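Local coordinates for DraIII (Deinococcus radiophilus, PDB 4L0K), which is a type II restriction endonuclease of the His-Me finger superfamily that probably cleaves double-stranded DNA at its recognition sequence, at residues P19-L24 / D111-I116. Sequence-based numbering, arbitrary orientation.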
# COMPACT_ATOMS: atom_id res chain seq x y z
N PRO A 19 -22.16 23.87 13.46
CA PRO A 19 -22.43 23.22 14.75
C PRO A 19 -21.97 21.76 14.86
O PRO A 19 -22.11 20.99 13.91
CB PRO A 19 -23.96 23.29 14.85
CG PRO A 19 -24.41 23.19 13.40
CD PRO A 19 -23.35 23.90 12.59
N HIS A 20 -21.44 21.39 16.01
CA HIS A 20 -21.39 19.98 16.40
C HIS A 20 -22.76 19.66 17.01
O HIS A 20 -23.33 20.50 17.70
CB HIS A 20 -20.26 19.74 17.41
CG HIS A 20 -18.90 20.07 16.87
ND1 HIS A 20 -18.04 19.10 16.40
CD2 HIS A 20 -18.27 21.25 16.70
CE1 HIS A 20 -16.93 19.67 15.98
NE2 HIS A 20 -17.04 20.98 16.15
N LYS A 21 -23.28 18.46 16.75
CA LYS A 21 -24.66 18.18 17.15
C LYS A 21 -24.80 17.16 18.27
O LYS A 21 -24.00 16.23 18.38
CB LYS A 21 -25.50 17.76 15.94
CG LYS A 21 -25.35 18.67 14.72
CD LYS A 21 -26.26 18.19 13.59
CE LYS A 21 -25.78 18.61 12.21
NZ LYS A 21 -26.58 17.96 11.11
N CYS A 22 -25.82 17.35 19.10
CA CYS A 22 -26.21 16.42 20.17
C CYS A 22 -26.57 15.07 19.54
O CYS A 22 -27.34 15.02 18.58
CB CYS A 22 -27.42 17.02 20.91
SG CYS A 22 -28.01 16.36 22.50
N GLN A 23 -26.02 13.98 20.05
CA GLN A 23 -26.39 12.67 19.51
C GLN A 23 -27.15 11.82 20.55
O GLN A 23 -27.39 10.63 20.32
CB GLN A 23 -25.17 11.94 18.93
CG GLN A 23 -24.41 12.74 17.86
CD GLN A 23 -25.15 12.82 16.54
OE1 GLN A 23 -25.92 11.92 16.20
NE2 GLN A 23 -24.93 13.88 15.78
N LEU A 24 -27.51 12.45 21.67
CA LEU A 24 -28.40 11.83 22.66
C LEU A 24 -29.81 11.78 22.09
O LEU A 24 -30.13 12.56 21.18
CB LEU A 24 -28.42 12.65 23.96
CG LEU A 24 -27.48 12.24 25.09
CD1 LEU A 24 -27.40 10.71 25.27
CD2 LEU A 24 -26.10 12.83 24.87
N ASP A 111 -20.08 14.33 4.55
CA ASP A 111 -20.88 15.26 5.36
C ASP A 111 -20.78 14.91 6.85
O ASP A 111 -20.30 13.83 7.21
CB ASP A 111 -22.34 15.31 4.88
CG ASP A 111 -23.05 13.99 5.05
OD1 ASP A 111 -22.96 13.14 4.13
OD2 ASP A 111 -23.70 13.79 6.11
N TYR A 112 -21.23 15.83 7.70
CA TYR A 112 -21.08 15.71 9.15
C TYR A 112 -21.85 14.51 9.71
O TYR A 112 -21.31 13.70 10.50
CB TYR A 112 -21.52 17.01 9.85
CG TYR A 112 -21.49 16.90 11.36
CD1 TYR A 112 -20.34 17.22 12.08
CD2 TYR A 112 -22.59 16.44 12.06
CE1 TYR A 112 -20.30 17.08 13.47
CE2 TYR A 112 -22.56 16.30 13.44
CZ TYR A 112 -21.42 16.62 14.13
OH TYR A 112 -21.42 16.47 15.50
N ASP A 113 -23.11 14.40 9.30
CA ASP A 113 -23.98 13.33 9.78
C ASP A 113 -23.40 11.95 9.46
O ASP A 113 -23.48 11.04 10.28
CB ASP A 113 -25.39 13.44 9.18
CG ASP A 113 -26.15 14.68 9.66
OD1 ASP A 113 -27.21 14.96 9.07
OD2 ASP A 113 -25.71 15.38 10.62
N SER A 114 -22.83 11.80 8.27
CA SER A 114 -22.22 10.54 7.83
C SER A 114 -21.04 10.16 8.73
O SER A 114 -20.93 9.00 9.15
CB SER A 114 -21.73 10.63 6.39
OG SER A 114 -22.81 10.85 5.50
N CYS A 115 -20.18 11.14 9.00
CA CYS A 115 -19.05 10.93 9.90
C CYS A 115 -19.51 10.44 11.26
O CYS A 115 -18.95 9.48 11.81
CB CYS A 115 -18.21 12.20 10.02
SG CYS A 115 -17.44 12.67 8.45
N ILE A 116 -20.56 11.07 11.79
CA ILE A 116 -21.11 10.60 13.07
C ILE A 116 -21.69 9.18 12.97
O ILE A 116 -21.45 8.34 13.85
CB ILE A 116 -22.16 11.60 13.68
CG1 ILE A 116 -21.62 13.04 13.69
CG2 ILE A 116 -22.57 11.16 15.09
CD1 ILE A 116 -20.29 13.20 14.34
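Pro-19 sets its carbonyl O over one face of the Tyr-112 ring, 4.3 Å from CE1. At His-20 the alpha carbon passes the phenol's OH, and both side chains share a partner outside the pair: His-20 ND1 and Tyr-112 OH each hydrogen-bond to Glu-34 OE2. Lys-21 follows with the main grip. Its backbone N gives Tyr-112 OH a nearly straight bond (3.0 Å, 172°). With CG of Tyr-112 anti to the backbone N (chi1 176°), the ring reaches out from the helix to meet it. The extended lysine chain runs the other way along the CE2-CD2 side of the ring, CE 3.9 Å from Tyr-112 CD2, until NZ takes the syn lone pair of Asp-113 OD2 in a 2.8 Å salt bridge. A methionine in place of this lysine would probably leave the Asp-113 carboxylate without its charged mate. Gln-23, bent at chi2 (-73°), lays its amide against Ile-116, its CD 3.4 Å from Ile-116 CG2, while OE1 is held by Arg-120. Strand 20-21, paired with 7-8 in a small N-terminal hairpin beside the clustered sulfurs of Cys-4, Cys-22 and Cys-32, and the loop after it thus pack against the N-terminal end of helix 112-126, which Asp-111 caps through Ser-114 N.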